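Local coordinates for protein dehydroquinate synthase (Thermus thermophilus, PDB 1UJN) that probably converts 3-deoxy-D-arabino-heptulosonate 7-phosphate to 3-dehydroquinate with release of phosphate, using NAD and a divalent zinc or cobalt ion, at residues Ala28-Leu33 / Gly81-Ala86; Thr87-Gly92 / Ala112-Pro117. One frame throughout, in Å; residues are numbered along the deposited sequence.

Interaction 1 (Ala28-Leu33 / Gly81-Ala86); sequences AGPAAL and GLPRNA
Pro-30 packs against Leu-82, Pro-83 and Asn-85 where strand 31-36 enters the parallel part of the central sheet. Residues 81-86 connect helix 67-80 to strand 87-92. Gly-81 ends the helix in a Schellman motif, and a type I beta turn runs from Pro-83 to Ala-86. No direct hydrogen bond joins the two segments.

The ring of Pro-30 has a different nearest partner at each of CB, CG and CD. CB lies 3.8 Å from Leu-82 CD2. CG meets the Pro-83 ring, with Pro-30 CG 3.7 Å from Pro-83 CG. Pro-30 CD is 3.6 Å from Asn-85 ND2, and the asparagine side chain crosses the proline at about a right angle. Asn-85 has CG between its backbone N and carbonyl carbon (chi1 67°), which carries the amide to Pro-30 CD and Gly-29.

Leu-82 splits its two methyls between partners. CD2 serves Pro-30, while Leu-82 CD1 presses on Ala-32 CB at 3.4 Å, tighter than usual for two carbons. Leu-82 and Ala-32 also meet on the same residue of helix 67-80, Leu-77. The carbonyl of Leu-82 is hydrogen-bonded to Tyr-107 OH.

Two waters bridge the segments. One donates to Ala-28 O and accepts from Asn-85 ND2 at 2.9 Å. The other donates to two carbonyls, at 2.7 Å to Pro-30 O and 2.9 Å to Asn-85 O. Pro-30 O also receives a CA-H...O contact, with Ala-86 CA 3.2 Å away.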
ATOM      1  N   ALA A  28     -18.042   3.941  14.111  1.00 27.51           N
ATOM      2  CA  ALA A  28     -17.540   4.873  15.118  1.00 28.98           C
ATOM      3  C   ALA A  28     -16.963   6.150  14.515  1.00 29.65           C
ATOM      4  O   ALA A  28     -16.407   6.980  15.231  1.00 32.07           O
ATOM      5  CB  ALA A  28     -16.488   4.185  15.973  1.00 30.32           C
ATOM      6  N   GLY A  29     -17.088   6.303  13.202  1.00 28.81           N
ATOM      7  CA  GLY A  29     -16.568   7.492  12.552  1.00 28.41           C
ATOM      8  C   GLY A  29     -17.205   7.691  11.195  1.00 27.89           C
ATOM      9  O   GLY A  29     -18.158   6.985  10.856  1.00 28.59           O
ATOM     10  N   PRO A  30     -16.711   8.647  10.392  1.00 27.57           N
ATOM     11  CA  PRO A  30     -17.287   8.883   9.064  1.00 25.44           C
ATOM     12  C   PRO A  30     -17.175   7.642   8.180  1.00 23.26           C
ATOM     13  O   PRO A  30     -16.416   6.713   8.490  1.00 23.99           O
ATOM     14  CB  PRO A  30     -16.480  10.073   8.538  1.00 27.77           C
ATOM     15  CG  PRO A  30     -15.800  10.719   9.708  1.00 29.90           C
ATOM     16  CD  PRO A  30     -15.592   9.566  10.657  1.00 28.79           C
ATOM     17  N   ALA A  31     -17.935   7.618   7.088  1.00 22.29           N
ATOM     18  CA  ALA A  31     -17.920   6.463   6.197  1.00 21.08           C
ATOM     19  C   ALA A  31     -18.395   6.774   4.785  1.00 21.53           C
ATOM     20  O   ALA A  31     -19.035   7.798   4.533  1.00 22.03           O
ATOM     21  CB  ALA A  31     -18.782   5.349   6.799  1.00 20.59           C
ATOM     22  N   ALA A  32     -18.070   5.871   3.865  1.00 19.78           N
ATOM     23  CA  ALA A  32     -18.465   5.992   2.472  1.00 19.05           C
ATOM     24  C   ALA A  32     -18.703   4.565   2.001  1.00 19.75           C
ATOM     25  O   ALA A  32     -18.125   3.626   2.554  1.00 20.02           O
ATOM     26  CB  ALA A  32     -17.355   6.649   1.656  1.00 18.40           C
ATOM     27  N   LEU A  33     -19.555   4.392   0.998  1.00 19.58           N
ATOM     28  CA  LEU A  33     -19.855   3.055   0.512  1.00 18.16           C
ATOM     29  C   LEU A  33     -19.711   2.982  -1.002  1.00 18.92           C
ATOM     30  O   LEU A  33     -20.279   3.790  -1.733  1.00 19.74           O
ATOM     31  CB  LEU A  33     -21.276   2.643   0.946  1.00 17.41           C
ATOM     32  CG  LEU A  33     -21.751   1.205   0.684  1.00 18.52           C
ATOM     33  CD1 LEU A  33     -22.890   0.863   1.644  1.00 19.27           C
ATOM     34  CD2 LEU A  33     -22.202   1.054  -0.770  1.00 18.11           C
ATOM     35  N   GLY A  81     -13.908  14.990   1.765  1.00 35.10           N
ATOM     36  CA  GLY A  81     -13.120  15.309   2.937  1.00 33.45           C
ATOM     37  C   GLY A  81     -13.076  14.207   3.980  1.00 32.53           C
ATOM     38  O   GLY A  81     -12.892  14.483   5.161  1.00 33.55           O
ATOM     39  N   LEU A  82     -13.239  12.959   3.556  1.00 31.15           N
ATOM     40  CA  LEU A  82     -13.205  11.847   4.505  1.00 30.52           C
ATOM     41  C   LEU A  82     -11.842  11.746   5.178  1.00 28.31           C
ATOM     42  O   LEU A  82     -10.812  11.692   4.509  1.00 26.46           O
ATOM     43  CB  LEU A  82     -13.544  10.526   3.811  1.00 32.79           C
ATOM     44  CG  LEU A  82     -15.035  10.308   3.535  1.00 38.18           C
ATOM     45  CD1 LEU A  82     -15.235   9.007   2.784  1.00 39.43           C
ATOM     46  CD2 LEU A  82     -15.799  10.280   4.852  1.00 38.24           C
ATOM     47  N   PRO A  83     -11.824  11.727   6.523  1.00 27.19           N
ATOM     48  CA  PRO A  83     -10.600  11.637   7.321  1.00 27.11           C
ATOM     49  C   PRO A  83     -10.050  10.223   7.490  1.00 25.39           C
ATOM     50  O   PRO A  83     -10.657   9.245   7.056  1.00 23.89           O
ATOM     51  CB  PRO A  83     -11.014  12.269   8.646  1.00 27.80           C
ATOM     52  CG  PRO A  83     -12.430  11.828   8.777  1.00 27.41           C
ATOM     53  CD  PRO A  83     -12.990  12.003   7.385  1.00 29.09           C
ATOM     54  N   ARG A  84      -8.896  10.135   8.143  1.00 24.78           N
ATOM     55  CA  ARG A  84      -8.181   8.869   8.358  1.00 25.88           C
ATOM     56  C   ARG A  84      -8.966   7.866   9.228  1.00 25.14           C
ATOM     57  O   ARG A  84      -8.716   6.668   9.220  1.00 24.34           O
ATOM     58  CB  ARG A  84      -6.836   9.185   9.014  1.00 29.88           C
ATOM     59  CG  ARG A  84      -5.773   8.135   8.692  1.00 37.66           C
ATOM     60  CD  ARG A  84      -4.399   8.512   9.258  1.00 42.38           C
ATOM     61  NE  ARG A  84      -3.686   7.315   9.714  1.00 47.36           N
ATOM     62  CZ  ARG A  84      -2.350   7.407   9.851  1.00 49.35           C
ATOM     63  NH1 ARG A  84      -1.730   8.543   9.582  1.00 51.30           N
ATOM     64  NH2 ARG A  84      -1.654   6.344  10.266  1.00 49.46           N
ATOM     65  N   ASN A  85      -9.931   8.335  10.016  1.00 25.22           N
ATOM     66  CA  ASN A  85     -10.694   7.411  10.852  1.00 25.82           C
ATOM     67  C   ASN A  85     -11.978   6.980  10.150  1.00 24.15           C
ATOM     68  O   ASN A  85     -12.872   6.394  10.764  1.00 24.13           O
ATOM     69  CB  ASN A  85     -11.011   8.038  12.219  1.00 26.67           C
ATOM     70  CG  ASN A  85     -11.970   9.207  12.127  1.00 29.90           C
ATOM     71  OD1 ASN A  85     -11.853  10.054  11.244  1.00 32.56           O
ATOM     72  ND2 ASN A  85     -12.915   9.268  13.058  1.00 32.32           N
ATOM     73  N   ALA A  86     -12.062   7.260   8.853  1.00 22.56           N
ATOM     74  CA  ALA A  86     -13.232   6.876   8.074  1.00 21.13           C
ATOM     75  C   ALA A  86     -13.186   5.381   7.744  1.00 21.20           C
ATOM     76  O   ALA A  86     -12.127   4.744   7.790  1.00 20.77           O
ATOM     77  CB  ALA A  86     -13.299   7.691   6.780  1.00 22.87           C
TER
HETATM   78  O   HOH W   1     -13.672   7.441  15.128  1.00 37.86           O
HETATM   79  O   HOH W   2     -15.499   5.179  10.476  1.00 25.52           O

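Interaction 2 (Thr87-Gly92 / Ala112-Pro117); sequences TLLVVG and AYLAFP
Phe-116 has CG anti to its carbonyl carbon (chi1 -64°), and Leu-89 has the same first torsion (chi1 -70°). Both project to the same face, and with these torsions their side chains lie side by side, with Leu-89 CD2 within 3.9 Å of Phe-116 CE1. Val-91 meets the same side of the phenylalanine nearer the backbone. Its CG2 reaches Phe-116 CB at 3.9 Å, and the two side chains cross obliquely. Val-90 O lies at the edge of the phenyl ring, in its plane. Leu-114 continues this face, with its CG 4.0 Å from Thr-87 CG2.

The strands are parallel neighbours, 19° apart in direction, and helix 94-106 connects them in a beta-alpha-beta crossover. Five backbone hydrogen bonds zip them together. The acceptors are Ala-112 O, Leu-88 O, Leu-114 O, Val-90 O and Phe-116 O. The bond from Val-90 N to Leu-114 O is 2.8 Å. The last, from Gly-92 N to Phe-116 O, is longer at 3.3 Å. Gly-92 has backbone angles that call for glycine, and it lies close to Thr-118, a predicted NAD site.

The other face carries Leu-88, Val-90 and Tyr-113. The CB atoms of Leu-88 and Tyr-113 are 4.1 Å apart. Tyr-113 CD2 stays near Val-90 CG2, but the end of the side chain leads away to His-147, whose carbonyl bonds its OH.

Helix 94-106 covers that face through Ala-104 and Leu-96. Helix 40-50 covers the Phe-116 face, where Val-46 touches both Leu-89 and Phe-116. Strand 31-36 flanks strand 87-92 on its far side.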
ATOM      1  N   THR A  87     -14.348   4.832   7.417  1.00 19.44           N
ATOM      2  CA  THR A  87     -14.458   3.428   7.047  1.00 20.37           C
ATOM      3  C   THR A  87     -15.074   3.346   5.660  1.00 18.87           C
ATOM      4  O   THR A  87     -16.064   4.023   5.371  1.00 20.41           O
ATOM      5  CB  THR A  87     -15.378   2.649   8.012  1.00 22.93           C
ATOM      6  OG1 THR A  87     -14.840   2.703   9.337  1.00 23.40           O
ATOM      7  CG2 THR A  87     -15.493   1.185   7.579  1.00 23.08           C
ATOM      8  N   LEU A  88     -14.484   2.525   4.798  1.00 16.91           N
ATOM      9  CA  LEU A  88     -15.011   2.341   3.449  1.00 17.14           C
ATOM     10  C   LEU A  88     -15.768   1.019   3.418  1.00 17.38           C
ATOM     11  O   LEU A  88     -15.206  -0.022   3.750  1.00 17.94           O
ATOM     12  CB  LEU A  88     -13.869   2.278   2.426  1.00 17.13           C
ATOM     13  CG  LEU A  88     -14.295   2.077   0.963  1.00 16.66           C
ATOM     14  CD1 LEU A  88     -15.056   3.312   0.480  1.00 19.91           C
ATOM     15  CD2 LEU A  88     -13.076   1.853   0.089  1.00 20.32           C
ATOM     16  N   LEU A  89     -17.043   1.062   3.046  1.00 18.19           N
ATOM     17  CA  LEU A  89     -17.840  -0.156   2.957  1.00 16.72           C
ATOM     18  C   LEU A  89     -17.852  -0.565   1.488  1.00 16.13           C
ATOM     19  O   LEU A  89     -18.054   0.268   0.602  1.00 16.58           O
ATOM     20  CB  LEU A  89     -19.268   0.087   3.468  1.00 16.91           C
ATOM     21  CG  LEU A  89     -19.403   0.301   4.981  1.00 19.87           C
ATOM     22  CD1 LEU A  89     -18.866   1.670   5.382  1.00 21.18           C
ATOM     23  CD2 LEU A  89     -20.876   0.189   5.367  1.00 22.49           C
ATOM     24  N   VAL A  90     -17.611  -1.844   1.220  1.00 16.32           N
ATOM     25  CA  VAL A  90     -17.570  -2.306  -0.160  1.00 18.27           C
ATOM     26  C   VAL A  90     -18.573  -3.417  -0.403  1.00 18.48           C
ATOM     27  O   VAL A  90     -18.487  -4.494   0.198  1.00 18.42           O
ATOM     28  CB  VAL A  90     -16.148  -2.791  -0.533  1.00 20.05           C
ATOM     29  CG1 VAL A  90     -16.063  -3.047  -2.026  1.00 21.84           C
ATOM     30  CG2 VAL A  90     -15.114  -1.741  -0.116  1.00 23.15           C
ATOM     31  N   VAL A  91     -19.519  -3.151  -1.297  1.00 17.46           N
ATOM     32  CA  VAL A  91     -20.579  -4.103  -1.604  1.00 17.06           C
ATOM     33  C   VAL A  91     -20.496  -4.554  -3.058  1.00 17.19           C
ATOM     34  O   VAL A  91     -20.708  -3.762  -3.976  1.00 16.77           O
ATOM     35  CB  VAL A  91     -21.964  -3.467  -1.351  1.00 19.09           C
ATOM     36  CG1 VAL A  91     -23.061  -4.520  -1.507  1.00 20.86           C
ATOM     37  CG2 VAL A  91     -22.004  -2.829   0.046  1.00 18.42           C
ATOM     38  N   GLY A  92     -20.183  -5.832  -3.259  1.00 17.01           N
ATOM     39  CA  GLY A  92     -20.073  -6.355  -4.609  1.00 16.69           C
ATOM     40  C   GLY A  92     -19.291  -7.652  -4.637  1.00 18.49           C
ATOM     41  O   GLY A  92     -19.080  -8.286  -3.599  1.00 19.55           O
ATOM     42  N   ALA A 112      -9.788   1.821   7.359  1.00 18.32           N
ATOM     43  CA  ALA A 112     -10.492   0.556   7.539  1.00 16.93           C
ATOM     44  C   ALA A 112     -11.547   0.342   6.463  1.00 18.24           C
ATOM     45  O   ALA A 112     -12.073   1.300   5.890  1.00 16.75           O
ATOM     46  CB  ALA A 112     -11.155   0.533   8.913  1.00 19.22           C
ATOM     47  N   TYR A 113     -11.831  -0.917   6.153  1.00 19.09           N
ATOM     48  CA  TYR A 113     -12.895  -1.200   5.203  1.00 17.60           C
ATOM     49  C   TYR A 113     -13.655  -2.443   5.629  1.00 17.46           C
ATOM     50  O   TYR A 113     -13.109  -3.320   6.308  1.00 16.72           O
ATOM     51  CB  TYR A 113     -12.380  -1.329   3.761  1.00 17.26           C
ATOM     52  CG  TYR A 113     -11.663  -2.606   3.398  1.00 18.48           C
ATOM     53  CD1 TYR A 113     -10.334  -2.806   3.743  1.00 18.97           C
ATOM     54  CD2 TYR A 113     -12.302  -3.584   2.642  1.00 19.16           C
ATOM     55  CE1 TYR A 113      -9.649  -3.949   3.330  1.00 21.15           C
ATOM     56  CE2 TYR A 113     -11.629  -4.732   2.228  1.00 19.80           C
ATOM     57  CZ  TYR A 113     -10.307  -4.903   2.568  1.00 19.80           C
ATOM     58  OH  TYR A 113      -9.627  -6.014   2.115  1.00 22.18           O
ATOM     59  N   LEU A 114     -14.937  -2.464   5.285  1.00 15.21           N
ATOM     60  CA  LEU A 114     -15.815  -3.585   5.590  1.00 16.80           C
ATOM     61  C   LEU A 114     -16.242  -4.165   4.257  1.00 16.93           C
ATOM     62  O   LEU A 114     -16.582  -3.427   3.332  1.00 17.16           O
ATOM     63  CB  LEU A 114     -17.050  -3.108   6.355  1.00 16.77           C
ATOM     64  CG  LEU A 114     -16.812  -2.568   7.767  1.00 17.87           C
ATOM     65  CD1 LEU A 114     -18.122  -2.020   8.326  1.00 20.53           C
ATOM     66  CD2 LEU A 114     -16.267  -3.676   8.650  1.00 19.18           C
ATOM     67  N   ALA A 115     -16.222  -5.486   4.160  1.00 17.65           N
ATOM     68  CA  ALA A 115     -16.600  -6.147   2.921  1.00 17.79           C
ATOM     69  C   ALA A 115     -17.971  -6.808   3.015  1.00 17.96           C
ATOM     70  O   ALA A 115     -18.286  -7.466   4.005  1.00 18.54           O
ATOM     71  CB  ALA A 115     -15.557  -7.188   2.558  1.00 17.43           C
ATOM     72  N   PHE A 116     -18.778  -6.618   1.976  1.00 17.12           N
ATOM     73  CA  PHE A 116     -20.105  -7.228   1.897  1.00 17.59           C
ATOM     74  C   PHE A 116     -20.133  -7.950   0.554  1.00 17.39           C
ATOM     75  O   PHE A 116     -20.653  -7.432  -0.438  1.00 16.33           O
ATOM     76  CB  PHE A 116     -21.192  -6.161   1.950  1.00 17.69           C
ATOM     77  CG  PHE A 116     -21.229  -5.411   3.248  1.00 18.23           C
ATOM     78  CD1 PHE A 116     -20.373  -4.339   3.469  1.00 17.74           C
ATOM     79  CD2 PHE A 116     -22.098  -5.797   4.263  1.00 20.38           C
ATOM     80  CE1 PHE A 116     -20.383  -3.656   4.692  1.00 17.09           C
ATOM     81  CE2 PHE A 116     -22.114  -5.121   5.486  1.00 19.87           C
ATOM     82  CZ  PHE A 116     -21.255  -4.052   5.698  1.00 19.66           C
ATOM     83  N   PRO A 117     -19.550  -9.154   0.504  1.00 18.85           N
ATOM     84  CA  PRO A 117     -19.508  -9.932  -0.736  1.00 19.48           C
ATOM     85  C   PRO A 117     -20.894 -10.313  -1.247  1.00 18.89           C
ATOM     86  O   PRO A 117     -21.782 -10.663  -0.472  1.00 20.70           O
ATOM     87  CB  PRO A 117     -18.643 -11.138  -0.358  1.00 18.81           C
ATOM     88  CG  PRO A 117     -18.947 -11.323   1.097  1.00 18.49           C
ATOM     89  CD  PRO A 117     -18.960  -9.906   1.627  1.00 18.57           C
TER

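Overall arrangement
The two interactions follow each other along the chain, with centres about 12 Å apart. Strand 87-92 begins where the loop 81-86 ends. Strand 31-36 is its neighbour in the sheet, and Ala-32 O probably accepts a hydrogen bond from Leu-89 N at the join. Interaction 1 lies near the surface, its centre about 27 Å from that of the chain, and is partly buried. Apolar side chains and bridging waters hold it, and Arg-84 beside it packs on Phe-146 of the second subunit. Interaction 2 is deeper, its centre about 16 Å from that of the chain. There direct backbone bonds replace the waters, and mostly apolar side chains pack on both faces of the sheet.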